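Local coordinates for protein actin depolymerization factor 2 (Plasmodium berghei, PDB 2XFA) that probably binds actin and promotes the disassembly of its filaments in the malaria parasite, as a member of the ADF/cofilin family, at residues S13-Y18 / I42-L47; E71-I76 / M108-S113; A77-P82 / R91-F96. All coordinates share one frame; numbering follows the deposited sequence.

Interaction 1. Residues S13-Y18 / I42-L47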
ATOM      1  N   SER A  13       0.674   6.507  13.878  1.00 59.24           N
ATOM      2  CA  SER A  13       1.995   6.993  14.260  1.00 60.98           C
ATOM      3  C   SER A  13       2.522   8.051  13.301  1.00 63.99           C
ATOM      4  O   SER A  13       2.353   7.938  12.091  1.00 59.37           O
ATOM      5  CB  SER A  13       2.996   5.838  14.324  1.00 67.44           C
ATOM      6  OG  SER A  13       4.287   6.323  14.667  1.00 81.75           O
ATOM      7  N   ASP A  14       3.191   9.061  13.851  1.00 71.12           N
ATOM      8  CA  ASP A  14       3.687  10.192  13.065  1.00 74.37           C
ATOM      9  C   ASP A  14       4.781   9.832  12.058  1.00 67.10           C
ATOM     10  O   ASP A  14       4.920  10.500  11.035  1.00 69.16           O
ATOM     11  CB  ASP A  14       4.157  11.312  13.994  1.00 83.51           C
ATOM     12  CG  ASP A  14       3.081  11.726  14.981  1.00 95.33           C
ATOM     13  OD1 ASP A  14       2.181  12.497  14.585  1.00 94.47           O
ATOM     14  OD2 ASP A  14       3.126  11.264  16.144  1.00105.05           O
ATOM     15  N   GLU A  15       5.554   8.788  12.343  1.00 60.30           N
ATOM     16  CA  GLU A  15       6.510   8.269  11.366  1.00 64.66           C
ATOM     17  C   GLU A  15       5.789   7.888  10.064  1.00 61.83           C
ATOM     18  O   GLU A  15       6.380   7.921   8.981  1.00 60.75           O
ATOM     19  CB  GLU A  15       7.255   7.050  11.921  1.00 74.10           C
ATOM     20  CG  GLU A  15       8.783   7.201  11.985  1.00 91.20           C
ATOM     21  CD  GLU A  15       9.529   6.505  10.835  1.00 93.83           C
ATOM     22  OE1 GLU A  15      10.274   7.198  10.105  1.00 99.30           O
ATOM     23  OE2 GLU A  15       9.389   5.269  10.673  1.00 84.51           O
ATOM     24  N   CYS A  16       4.513   7.528  10.177  1.00 54.17           N
ATOM     25  CA  CYS A  16       3.741   7.085   9.018  1.00 56.14           C
ATOM     26  C   CYS A  16       3.712   8.168   7.966  1.00 56.67           C
ATOM     27  O   CYS A  16       4.078   7.928   6.812  1.00 44.44           O
ATOM     28  CB  CYS A  16       2.314   6.729   9.413  1.00 51.02           C
ATOM     29  SG  CYS A  16       2.186   5.135  10.229  1.00 54.14           S
ATOM     30  N   ILE A  17       3.293   9.363   8.380  1.00 44.90           N
ATOM     31  CA  ILE A  17       3.198  10.492   7.470  1.00 52.44           C
ATOM     32  C   ILE A  17       4.590  10.994   7.104  1.00 61.11           C
ATOM     33  O   ILE A  17       4.824  11.436   5.976  1.00 61.44           O
ATOM     34  CB  ILE A  17       2.330  11.642   8.050  1.00 70.73           C
ATOM     35  CG1 ILE A  17       0.993  11.103   8.572  1.00 70.19           C
ATOM     36  CG2 ILE A  17       2.072  12.697   6.997  1.00 67.84           C
ATOM     37  CD1 ILE A  17       1.079  10.481   9.950  1.00 67.85           C
ATOM     38  N   TYR A  18       5.517  10.909   8.054  1.00 58.45           N
ATOM     39  CA  TYR A  18       6.903  11.263   7.786  1.00 54.78           C
ATOM     40  C   TYR A  18       7.387  10.540   6.542  1.00 51.55           C
ATOM     41  O   TYR A  18       7.892  11.163   5.619  1.00 55.67           O
ATOM     42  CB  TYR A  18       7.796  10.892   8.973  1.00 53.49           C
ATOM     43  CG  TYR A  18       9.285  11.046   8.723  1.00 65.02           C
ATOM     44  CD1 TYR A  18       9.854  12.301   8.542  1.00 65.65           C
ATOM     45  CD2 TYR A  18      10.129   9.934   8.695  1.00 72.34           C
ATOM     46  CE1 TYR A  18      11.216  12.446   8.317  1.00 75.29           C
ATOM     47  CE2 TYR A  18      11.500  10.071   8.480  1.00 71.33           C
ATOM     48  CZ  TYR A  18      12.032  11.331   8.287  1.00 76.41           C
ATOM     49  OH  TYR A  18      13.382  11.489   8.069  1.00 80.90           O
ATOM     50  N   ILE A  42      -0.991   2.345  13.998  1.00 35.03           N
ATOM     51  CA  ILE A  42      -0.557   2.032  12.636  1.00 33.13           C
ATOM     52  C   ILE A  42       0.898   2.432  12.539  1.00 41.77           C
ATOM     53  O   ILE A  42       1.255   3.543  12.915  1.00 41.01           O
ATOM     54  CB  ILE A  42      -1.409   2.716  11.571  1.00 44.63           C
ATOM     55  CG1 ILE A  42      -2.867   2.251  11.715  1.00 46.12           C
ATOM     56  CG2 ILE A  42      -0.834   2.441  10.157  1.00 39.84           C
ATOM     57  CD1 ILE A  42      -3.786   2.729  10.636  1.00 44.98           C
ATOM     58  N   VAL A  43       1.744   1.504  12.096  1.00 37.31           N
ATOM     59  CA  VAL A  43       3.191   1.744  12.044  1.00 40.23           C
ATOM     60  C   VAL A  43       3.818   1.313  10.693  1.00 31.30           C
ATOM     61  O   VAL A  43       3.214   0.557   9.940  1.00 33.75           O
ATOM     62  CB  VAL A  43       3.895   1.033  13.225  1.00 49.76           C
ATOM     63  CG1 VAL A  43       3.893  -0.460  13.017  1.00 35.59           C
ATOM     64  CG2 VAL A  43       5.307   1.523  13.383  1.00 67.36           C
ATOM     65  N   VAL A  44       5.012   1.813  10.397  1.00 31.27           N
ATOM     66  CA  VAL A  44       5.765   1.419   9.215  1.00 39.28           C
ATOM     67  C   VAL A  44       6.313  -0.001   9.374  1.00 47.14           C
ATOM     68  O   VAL A  44       7.009  -0.304  10.341  1.00 49.09           O
ATOM     69  CB  VAL A  44       6.959   2.357   8.993  1.00 44.36           C
ATOM     70  CG1 VAL A  44       7.836   1.837   7.868  1.00 43.04           C
ATOM     71  CG2 VAL A  44       6.480   3.751   8.699  1.00 41.49           C
ATOM     72  N   ASP A  45       5.989  -0.876   8.435  1.00 40.27           N
ATOM     73  CA  ASP A  45       6.472  -2.244   8.483  1.00 37.28           C
ATOM     74  C   ASP A  45       7.714  -2.410   7.599  1.00 45.19           C
ATOM     75  O   ASP A  45       8.701  -3.020   8.003  1.00 47.87           O
ATOM     76  CB  ASP A  45       5.364  -3.187   8.035  1.00 43.38           C
ATOM     77  CG  ASP A  45       5.835  -4.631   7.916  1.00 71.39           C
ATOM     78  OD1 ASP A  45       6.797  -5.013   8.634  1.00 78.37           O
ATOM     79  OD2 ASP A  45       5.232  -5.385   7.109  1.00 73.79           O
ATOM     80  N   VAL A  46       7.654  -1.857   6.392  1.00 41.48           N
ATOM     81  CA  VAL A  46       8.729  -1.994   5.415  1.00 42.68           C
ATOM     82  C   VAL A  46       8.863  -0.715   4.612  1.00 45.46           C
ATOM     83  O   VAL A  46       7.853  -0.057   4.286  1.00 39.54           O
ATOM     84  CB  VAL A  46       8.424  -3.131   4.390  1.00 52.10           C
ATOM     85  CG1 VAL A  46       9.498  -3.206   3.313  1.00 49.05           C
ATOM     86  CG2 VAL A  46       8.246  -4.469   5.080  1.00 51.29           C
ATOM     87  N   LEU A  47      10.104  -0.375   4.285  1.00 38.65           N
ATOM     88  CA  LEU A  47      10.414   0.746   3.408  1.00 47.88           C
ATOM     89  C   LEU A  47      11.340   0.281   2.303  1.00 52.70           C
ATOM     90  O   LEU A  47      12.400  -0.268   2.582  1.00 58.80           O
ATOM     91  CB  LEU A  47      11.137   1.847   4.188  1.00 50.35           C
ATOM     92  CG  LEU A  47      10.300   2.741   5.096  1.00 52.06           C
ATOM     93  CD1 LEU A  47      11.186   3.549   6.016  1.00 59.41           C
ATOM     94  CD2 LEU A  47       9.462   3.662   4.262  1.00 54.16           C
TER
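Cys-16 and Ile-42 meet where the start of helix 14-24 leans over strand 41-48. From CB of Cys-16 the chain turns beside the backbone N, away from the carbonyl carbon (chi1 -77°), which carries SG down onto the strand. There SG lies 3.3 Å from the carbonyl oxygen O of Ile-42, 4.0 Å from CG2 of the same isoleucine and 4.0 Å from CA of Val-43. One thiol thus touches a peptide oxygen, a methyl branch and a main-chain carbon, while the carbonyl of Cys-16 accepts a hydrogen bond from the hydroxyl of Tyr-34 in the neighbouring strand.

The oxygen of Ile-42 is also the acceptor of the backbone bond from Ser-13 N (3.2 Å), which arrives in the carbonyl plane. Ile-42 pairs with Asn-11 as well, so Ser-13 prolongs the short parallel pairing of strand 11-12 at the border of the mixed sheet of the ADF-homology fold, just before the chain coils into the helix. The first turn is closed by Cys-16 N on Ser-13 O, at 2.9 Å.

Further along, Val-44 points its side chain at the helix. Its CG2 branch, beside the backbone N, meets OE2 of Glu-15 at 3.8 Å, and the two side chains cross at about a right angle. The other carboxylate oxygen of Glu-15 lies close to the like-charged Glu-19, which may disfavour full ionisation of both; the side chain of Glu-19 also packs on Val-44. Past this point the strand carries a classic beta bulge, in which Asp-45 and Val-46 both face Ile-33.

Interaction 2. Residues E71-I76 / M108-S113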
ATOM      1  N   GLU A  71      -2.211 -12.144   6.677  1.00 31.73           N
ATOM      2  CA  GLU A  71      -2.216 -10.848   7.336  1.00 34.26           C
ATOM      3  C   GLU A  71      -2.492  -9.638   6.448  1.00 32.61           C
ATOM      4  O   GLU A  71      -1.949  -9.516   5.354  1.00 31.92           O
ATOM      5  CB  GLU A  71      -0.947 -10.620   8.135  1.00 37.13           C
ATOM      6  CG  GLU A  71       0.333 -10.761   7.402  1.00 59.68           C
ATOM      7  CD  GLU A  71       1.486 -10.860   8.380  1.00 86.42           C
ATOM      8  OE1 GLU A  71       1.276 -10.495   9.561  1.00 91.87           O
ATOM      9  OE2 GLU A  71       2.583 -11.310   7.981  1.00 97.38           O
ATOM     10  N   CYS A  72      -3.322  -8.734   6.967  1.00 30.86           N
ATOM     11  CA  CYS A  72      -3.633  -7.468   6.300  1.00 28.73           C
ATOM     12  C   CYS A  72      -2.496  -6.450   6.351  1.00 28.03           C
ATOM     13  O   CYS A  72      -1.756  -6.364   7.331  1.00 30.55           O
ATOM     14  CB  CYS A  72      -4.891  -6.872   6.912  1.00 27.34           C
ATOM     15  SG  CYS A  72      -6.302  -7.955   6.821  1.00 43.03           S
ATOM     16  N   ARG A  73      -2.351  -5.689   5.265  1.00 26.78           N
ATOM     17  CA  ARG A  73      -1.410  -4.578   5.195  1.00 19.37           C
ATOM     18  C   ARG A  73      -2.002  -3.366   4.447  1.00 27.85           C
ATOM     19  O   ARG A  73      -2.895  -3.514   3.642  1.00 22.53           O
ATOM     20  CB  ARG A  73      -0.116  -4.992   4.498  1.00 21.13           C
ATOM     21  CG  ARG A  73       0.762  -5.996   5.304  1.00 27.15           C
ATOM     22  CD  ARG A  73       1.120  -5.426   6.673  1.00 30.44           C
ATOM     23  NE  ARG A  73       2.123  -6.223   7.386  1.00 33.95           N
ATOM     24  CZ  ARG A  73       1.839  -7.072   8.366  1.00 35.84           C
ATOM     25  NH1 ARG A  73       0.579  -7.247   8.739  1.00 26.50           N
ATOM     26  NH2 ARG A  73       2.816  -7.756   8.972  1.00 34.77           N
ATOM     27  N   TYR A  74      -1.475  -2.175   4.718  1.00 27.22           N
ATOM     28  CA  TYR A  74      -1.702  -1.037   3.831  1.00 27.60           C
ATOM     29  C   TYR A  74      -0.410  -0.821   3.085  1.00 22.64           C
ATOM     30  O   TYR A  74       0.673  -0.840   3.674  1.00 28.62           O
ATOM     31  CB  TYR A  74      -1.999   0.237   4.625  1.00 28.08           C
ATOM     32  CG  TYR A  74      -3.117   0.110   5.610  1.00 23.34           C
ATOM     33  CD1 TYR A  74      -4.386  -0.223   5.192  1.00 27.33           C
ATOM     34  CD2 TYR A  74      -2.896   0.318   6.958  1.00 22.88           C
ATOM     35  CE1 TYR A  74      -5.430  -0.317   6.094  1.00 26.89           C
ATOM     36  CE2 TYR A  74      -3.924   0.220   7.865  1.00 32.44           C
ATOM     37  CZ  TYR A  74      -5.189  -0.091   7.417  1.00 29.60           C
ATOM     38  OH  TYR A  74      -6.223  -0.184   8.305  1.00 36.27           O
ATOM     39  N   ILE A  75      -0.505  -0.626   1.791  1.00 22.63           N
ATOM     40  CA  ILE A  75       0.684  -0.335   1.027  1.00 22.77           C
ATOM     41  C   ILE A  75       0.507   1.002   0.292  1.00 31.11           C
ATOM     42  O   ILE A  75      -0.530   1.244  -0.326  1.00 27.39           O
ATOM     43  CB  ILE A  75       0.950  -1.463  -0.007  1.00 28.16           C
ATOM     44  CG1 ILE A  75       1.007  -2.833   0.702  1.00 28.45           C
ATOM     45  CG2 ILE A  75       2.220  -1.204  -0.785  1.00 29.76           C
ATOM     46  CD1 ILE A  75      -0.192  -3.699   0.371  1.00 23.84           C
ATOM     47  N   ILE A  76       1.509   1.864   0.397  1.00 25.06           N
ATOM     48  CA  ILE A  76       1.603   3.014  -0.470  1.00 30.18           C
ATOM     49  C   ILE A  76       2.773   2.797  -1.439  1.00 33.82           C
ATOM     50  O   ILE A  76       3.888   2.520  -1.006  1.00 34.07           O
ATOM     51  CB  ILE A  76       1.784   4.317   0.342  1.00 33.65           C
ATOM     52  CG1 ILE A  76       0.571   4.532   1.251  1.00 35.78           C
ATOM     53  CG2 ILE A  76       1.933   5.518  -0.599  1.00 35.54           C
ATOM     54  CD1 ILE A  76       0.715   5.701   2.185  1.00 44.70           C
ATOM     55  N   MET A 108     -11.613  -6.874  10.135  1.00 55.18           N
ATOM     56  CA  MET A 108     -12.483  -5.755  10.507  1.00 52.69           C
ATOM     57  C   MET A 108     -11.697  -4.542  11.002  1.00 45.32           C
ATOM     58  O   MET A 108     -11.931  -3.436  10.548  1.00 52.56           O
ATOM     59  CB  MET A 108     -13.559  -6.197  11.504  1.00 52.72           C
ATOM     60  CG  MET A 108     -14.590  -7.138  10.878  1.00 60.90           C
ATOM     61  SD  MET A 108     -15.925  -7.665  11.983  1.00115.97           S
ATOM     62  CE  MET A 108     -17.103  -6.318  11.832  1.00 88.85           C
ATOM     63  N   LEU A 109     -10.731  -4.759  11.887  1.00 50.05           N
ATOM     64  CA  LEU A 109      -9.908  -3.668  12.392  1.00 50.75           C
ATOM     65  C   LEU A 109      -9.158  -2.906  11.292  1.00 49.65           C
ATOM     66  O   LEU A 109      -9.112  -1.681  11.296  1.00 41.92           O
ATOM     67  CB  LEU A 109      -8.909  -4.182  13.415  1.00 53.71           C
ATOM     68  CG  LEU A 109      -8.368  -3.049  14.288  1.00 61.91           C
ATOM     69  CD1 LEU A 109      -9.349  -2.752  15.429  1.00 59.27           C
ATOM     70  CD2 LEU A 109      -6.994  -3.399  14.834  1.00 59.29           C
ATOM     71  N   TYR A 110      -8.550  -3.626  10.356  1.00 44.56           N
ATOM     72  CA  TYR A 110      -7.871  -2.955   9.255  1.00 38.15           C
ATOM     73  C   TYR A 110      -8.844  -2.130   8.399  1.00 35.06           C
ATOM     74  O   TYR A 110      -8.564  -0.992   8.047  1.00 41.51           O
ATOM     75  CB  TYR A 110      -7.108  -3.961   8.390  1.00 30.68           C
ATOM     76  CG  TYR A 110      -5.704  -4.204   8.866  1.00 27.11           C
ATOM     77  CD1 TYR A 110      -5.427  -5.177   9.815  1.00 37.52           C
ATOM     78  CD2 TYR A 110      -4.660  -3.464   8.372  1.00 28.08           C
ATOM     79  CE1 TYR A 110      -4.112  -5.414  10.232  1.00 32.17           C
ATOM     80  CE2 TYR A 110      -3.356  -3.700   8.768  1.00 32.17           C
ATOM     81  CZ  TYR A 110      -3.092  -4.674   9.695  1.00 31.23           C
ATOM     82  OH  TYR A 110      -1.803  -4.873  10.095  1.00 31.71           O
ATOM     83  N   ALA A 111      -9.980  -2.718   8.063  1.00 37.26           N
ATOM     84  CA  ALA A 111     -10.967  -2.019   7.265  1.00 42.60           C
ATOM     85  C   ALA A 111     -11.485  -0.813   8.025  1.00 49.10           C
ATOM     86  O   ALA A 111     -11.655   0.246   7.449  1.00 47.79           O
ATOM     87  CB  ALA A 111     -12.114  -2.944   6.890  1.00 51.94           C
ATOM     88  N   ALA A 112     -11.715  -0.970   9.325  1.00 50.61           N
ATOM     89  CA  ALA A 112     -12.332   0.104  10.091  1.00 51.26           C
ATOM     90  C   ALA A 112     -11.347   1.227  10.370  1.00 45.72           C
ATOM     91  O   ALA A 112     -11.753   2.313  10.740  1.00 49.81           O
ATOM     92  CB  ALA A 112     -12.930  -0.422  11.392  1.00 55.07           C
ATOM     93  N   SER A 113     -10.060   0.950  10.173  1.00 45.16           N
ATOM     94  CA  SER A 113      -8.970   1.894  10.436  1.00 48.88           C
ATOM     95  C   SER A 113      -8.434   2.527   9.155  1.00 45.27           C
ATOM     96  O   SER A 113      -7.737   3.541   9.195  1.00 45.16           O
ATOM     97  CB  SER A 113      -7.795   1.170  11.118  1.00 50.08           C
ATOM     98  OG  SER A 113      -8.155   0.648  12.391  1.00 50.53           O
TER
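Cys-72 and Tyr-74 face Tyr-110 with the same first torsion. In each the gamma atom stands beside the backbone N and anti to the carbonyl carbon (chi1 -57° and -54°). The backbone at Cys-72 brings CB over the centre of one face of the Tyr-110 ring, 3.4 Å from the ring centroid in a CH-pi contact, and the torsion only sets SG, which stands obliquely to the ring. In Tyr-74 it turns the ring toward the helix, where CZ comes to 3.5 Å from CD2 of Tyr-110 and the two ring planes stand 54° apart. The phenol of Tyr-74 then donates to the main-chain O of Tyr-110; the modelled OH to O distance of 2.5 Å is very short, and its exact value is doubtful. Nearby, Arg-73 folds back so that its NH1 bonds Cys-72 O at 2.9 Å, while NH2 makes a salt bridge to Glu-71 and NE another to Asp-45.

The hydroxyl of Tyr-110 in turn bonds the backbone N of Ile-36, tying the helix to strand 31-37. The Tyr-74 hydroxyl, by a bond of uncertain length, ties strand 73-81 to the helix backbone, so two buried phenols probably hold helix 104-118 against the sheet.

Interaction 3. Residues A77-P82 / R91-F96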
ATOM      1  N   ALA A  77       2.508   2.942  -2.738  1.00 29.89           N
ATOM      2  CA  ALA A  77       3.498   2.709  -3.775  1.00 26.77           C
ATOM      3  C   ALA A  77       3.503   3.833  -4.803  1.00 31.99           C
ATOM      4  O   ALA A  77       2.458   4.238  -5.286  1.00 37.57           O
ATOM      5  CB  ALA A  77       3.205   1.417  -4.477  1.00 28.28           C
ATOM      6  N   ASP A  78       4.693   4.301  -5.158  1.00 37.83           N
ATOM      7  CA  ASP A  78       4.865   5.262  -6.252  1.00 34.62           C
ATOM      8  C   ASP A  78       5.057   4.486  -7.554  1.00 46.99           C
ATOM      9  O   ASP A  78       6.164   4.054  -7.865  1.00 51.65           O
ATOM     10  CB  ASP A  78       6.082   6.127  -5.970  1.00 39.21           C
ATOM     11  CG  ASP A  78       5.980   7.509  -6.586  1.00 77.39           C
ATOM     12  OD1 ASP A  78       4.933   7.835  -7.193  1.00 82.05           O
ATOM     13  OD2 ASP A  78       6.960   8.274  -6.450  1.00 98.30           O
ATOM     14  N   MET A  79       3.971   4.277  -8.290  1.00 43.81           N
ATOM     15  CA  MET A  79       3.989   3.425  -9.475  1.00 43.87           C
ATOM     16  C   MET A  79       4.410   4.178 -10.729  1.00 54.97           C
ATOM     17  O   MET A  79       3.834   5.210 -11.051  1.00 51.25           O
ATOM     18  CB  MET A  79       2.602   2.828  -9.697  1.00 48.21           C
ATOM     19  CG  MET A  79       2.116   1.987  -8.538  1.00 54.23           C
ATOM     20  SD  MET A  79       3.277   0.639  -8.243  1.00 59.42           S
ATOM     21  CE  MET A  79       2.190  -0.554  -7.469  1.00 62.63           C
ATOM     22  N   PRO A  80       5.412   3.652 -11.451  1.00 60.03           N
ATOM     23  CA  PRO A  80       5.880   4.270 -12.696  1.00 64.87           C
ATOM     24  C   PRO A  80       4.930   3.946 -13.836  1.00 67.26           C
ATOM     25  O   PRO A  80       4.990   2.846 -14.382  1.00 75.75           O
ATOM     26  CB  PRO A  80       7.238   3.592 -12.946  1.00 72.05           C
ATOM     27  CG  PRO A  80       7.512   2.723 -11.727  1.00 67.63           C
ATOM     28  CD  PRO A  80       6.187   2.450 -11.106  1.00 62.68           C
ATOM     29  N   ILE A  81       4.076   4.890 -14.206  1.00 65.71           N
ATOM     30  CA  ILE A  81       3.037   4.590 -15.177  1.00 68.67           C
ATOM     31  C   ILE A  81       3.008   5.519 -16.397  1.00 75.48           C
ATOM     32  O   ILE A  81       2.773   6.725 -16.285  1.00 74.42           O
ATOM     33  CB  ILE A  81       1.659   4.521 -14.510  1.00 65.73           C
ATOM     34  CG1 ILE A  81       1.569   3.263 -13.653  1.00 68.53           C
ATOM     35  CG2 ILE A  81       0.565   4.500 -15.557  1.00 73.80           C
ATOM     36  CD1 ILE A  81       0.268   3.143 -12.931  1.00 66.78           C
ATOM     37  N   PRO A  82       3.244   4.940 -17.577  1.00 83.64           N
ATOM     38  CA  PRO A  82       3.285   5.722 -18.812  1.00 97.37           C
ATOM     39  C   PRO A  82       1.902   6.236 -19.195  1.00109.20           C
ATOM     40  O   PRO A  82       0.914   5.502 -19.102  1.00106.37           O
ATOM     41  CB  PRO A  82       3.788   4.711 -19.846  1.00 93.44           C
ATOM     42  CG  PRO A  82       3.365   3.394 -19.315  1.00 86.82           C
ATOM     43  CD  PRO A  82       3.463   3.503 -17.822  1.00 84.86           C
ATOM     44  N   ARG A  91       2.639   7.728 -10.246  1.00 48.30           N
ATOM     45  CA  ARG A  91       1.317   7.870  -9.607  1.00 38.79           C
ATOM     46  C   ARG A  91       1.327   7.190  -8.245  1.00 41.65           C
ATOM     47  O   ARG A  91       1.870   6.095  -8.095  1.00 44.14           O
ATOM     48  CB  ARG A  91       0.216   7.223 -10.454  1.00 38.72           C
ATOM     49  CG  ARG A  91      -0.012   7.843 -11.851  1.00 53.40           C
ATOM     50  CD  ARG A  91       0.411   9.289 -11.863  1.00 62.84           C
ATOM     51  NE  ARG A  91      -0.282  10.075 -12.884  1.00 80.01           N
ATOM     52  CZ  ARG A  91      -0.034  11.357 -13.132  1.00 82.82           C
ATOM     53  NH1 ARG A  91       0.901  11.998 -12.442  1.00 80.91           N
ATOM     54  NH2 ARG A  91      -0.715  11.998 -14.072  1.00 95.44           N
ATOM     55  N   ILE A  92       0.702   7.810  -7.256  1.00 36.21           N
ATOM     56  CA  ILE A  92       0.696   7.225  -5.927  1.00 37.50           C
ATOM     57  C   ILE A  92      -0.532   6.359  -5.740  1.00 33.17           C
ATOM     58  O   ILE A  92      -1.654   6.844  -5.831  1.00 38.30           O
ATOM     59  CB  ILE A  92       0.743   8.285  -4.833  1.00 42.95           C
ATOM     60  CG1 ILE A  92       2.055   9.068  -4.911  1.00 44.11           C
ATOM     61  CG2 ILE A  92       0.634   7.617  -3.469  1.00 48.87           C
ATOM     62  CD1 ILE A  92       2.020  10.340  -4.087  1.00 41.89           C
ATOM     63  N   TYR A  93      -0.320   5.065  -5.528  1.00 29.39           N
ATOM     64  CA  TYR A  93      -1.430   4.149  -5.279  1.00 26.93           C
ATOM     65  C   TYR A  93      -1.465   3.818  -3.800  1.00 28.15           C
ATOM     66  O   TYR A  93      -0.425   3.658  -3.183  1.00 32.57           O
ATOM     67  CB  TYR A  93      -1.254   2.859  -6.082  1.00 39.76           C
ATOM     68  CG  TYR A  93      -1.667   3.021  -7.518  1.00 39.36           C
ATOM     69  CD1 TYR A  93      -2.891   2.531  -7.972  1.00 42.52           C
ATOM     70  CD2 TYR A  93      -0.870   3.726  -8.408  1.00 43.38           C
ATOM     71  CE1 TYR A  93      -3.284   2.703  -9.299  1.00 42.59           C
ATOM     72  CE2 TYR A  93      -1.257   3.911  -9.731  1.00 41.29           C
ATOM     73  CZ  TYR A  93      -2.457   3.396 -10.173  1.00 42.83           C
ATOM     74  OH  TYR A  93      -2.825   3.584 -11.489  1.00 54.78           O
ATOM     75  N   PHE A  94      -2.658   3.678  -3.249  1.00 26.71           N
ATOM     76  CA  PHE A  94      -2.809   3.207  -1.885  1.00 26.50           C
ATOM     77  C   PHE A  94      -3.507   1.851  -1.993  1.00 27.34           C
ATOM     78  O   PHE A  94      -4.519   1.735  -2.667  1.00 29.65           O
ATOM     79  CB  PHE A  94      -3.670   4.169  -1.071  1.00 30.43           C
ATOM     80  CG  PHE A  94      -3.906   3.718   0.334  1.00 36.59           C
ATOM     81  CD1 PHE A  94      -3.093   4.169   1.360  1.00 37.46           C
ATOM     82  CD2 PHE A  94      -4.922   2.825   0.629  1.00 42.42           C
ATOM     83  CE1 PHE A  94      -3.304   3.758   2.675  1.00 36.75           C
ATOM     84  CE2 PHE A  94      -5.138   2.397   1.944  1.00 40.46           C
ATOM     85  CZ  PHE A  94      -4.331   2.863   2.967  1.00 32.66           C
ATOM     86  N   ILE A  95      -2.955   0.823  -1.362  1.00 26.04           N
ATOM     87  CA  ILE A  95      -3.508  -0.513  -1.535  1.00 33.88           C
ATOM     88  C   ILE A  95      -3.810  -1.093  -0.180  1.00 36.83           C
ATOM     89  O   ILE A  95      -2.963  -1.097   0.705  1.00 33.81           O
ATOM     90  CB  ILE A  95      -2.504  -1.432  -2.250  1.00 32.99           C
ATOM     91  CG1 ILE A  95      -2.135  -0.834  -3.608  1.00 33.66           C
ATOM     92  CG2 ILE A  95      -3.048  -2.870  -2.368  1.00 41.86           C
ATOM     93  CD1 ILE A  95      -0.787  -1.346  -4.134  1.00 36.99           C
ATOM     94  N   PHE A  96      -5.036  -1.551  -0.014  1.00 35.39           N
ATOM     95  CA  PHE A  96      -5.418  -2.242   1.193  1.00 26.25           C
ATOM     96  C   PHE A  96      -5.435  -3.735   0.861  1.00 28.45           C
ATOM     97  O   PHE A  96      -6.337  -4.238   0.167  1.00 30.35           O
ATOM     98  CB  PHE A  96      -6.776  -1.752   1.692  1.00 25.51           C
ATOM     99  CG  PHE A  96      -7.327  -2.526   2.867  1.00 32.73           C
ATOM    100  CD1 PHE A  96      -6.479  -3.195   3.757  1.00 32.19           C
ATOM    101  CD2 PHE A  96      -8.695  -2.564   3.092  1.00 33.73           C
ATOM    102  CE1 PHE A  96      -7.006  -3.900   4.829  1.00 34.77           C
ATOM    103  CE2 PHE A  96      -9.228  -3.272   4.163  1.00 42.37           C
ATOM    104  CZ  PHE A  96      -8.398  -3.932   5.035  1.00 38.90           C
TER
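The ring of Tyr-93 is the flat group round which the side chains gather, and Met-79 and Ile-81 both reach it on a slant, along its CD2 and CE2 atoms. CG of Met-79 lies 3.5 Å from CD2 of Tyr-93. One step further out, CD1 of Ile-81 comes to 3.6 Å from CE2 and 3.4 Å from the OH of the same tyrosine. Both side chains run at about a right angle to that of Tyr-93. In Met-79, chi1 (-60°) sets CG beside the backbone N and brings it to the ring, and the bend at chi2 then carries SD off it. Tyr-93 and Ile-81 are covered by Ile-145 of helix 137-146, and Ala-77 and Met-79 by Ile-59 of helix 56-65.

Beneath these side chains the two backbones are laced in antiparallel register. Ala-77 and Tyr-93 form a hydrogen-bonded pair, with Ala-77 N donating to Tyr-93 O at 3.1 Å and Tyr-93 N to Ala-77 O at 2.9 Å. Met-79 and Arg-91 form the next, through Met-79 N to Arg-91 O at 2.8 Å and the return bond from Arg-91 N to Met-79 O. Between them Asp-78 and Ile-92 make a non-hydrogen-bonded pair on the other face, where OD1 of Asp-78 comes to 3.9 Å from CG1 of Ile-92. The same face further along carries Phe-94, packed on helix 104-118.

Strands 73-81 and 89-97 thus make a twisted beta hairpin, with short-segment axes at 132°, in a sheet with helices packed on both faces, as is typical of the ADF-homology domain.

How the interactions relate
The three contacts sample one mixed sheet and follow a simple order: interaction 1 closes before interaction 2 opens, and interaction 3 is nested inside the loop that interaction 2 closes. Interactions 1 and 2 have centres about 13 Å apart and join through the salt bridge of Asp-45 with Arg-73, and through Ile-42 against Tyr-74. Interactions 2 and 3, about 17 Å apart on opposite sides of the chain's centre, share strand 73-81 and meet where Phe-96 packs on Tyr-110. Interactions 1 and 3 do not touch: their centres are about 17 Å apart and their nearest atoms about 8 Å. Helices 14-24 and 104-118 are fixed to a sheet whose hairpin 73-81/89-97 supports other helices, making one compact actin-binding domain.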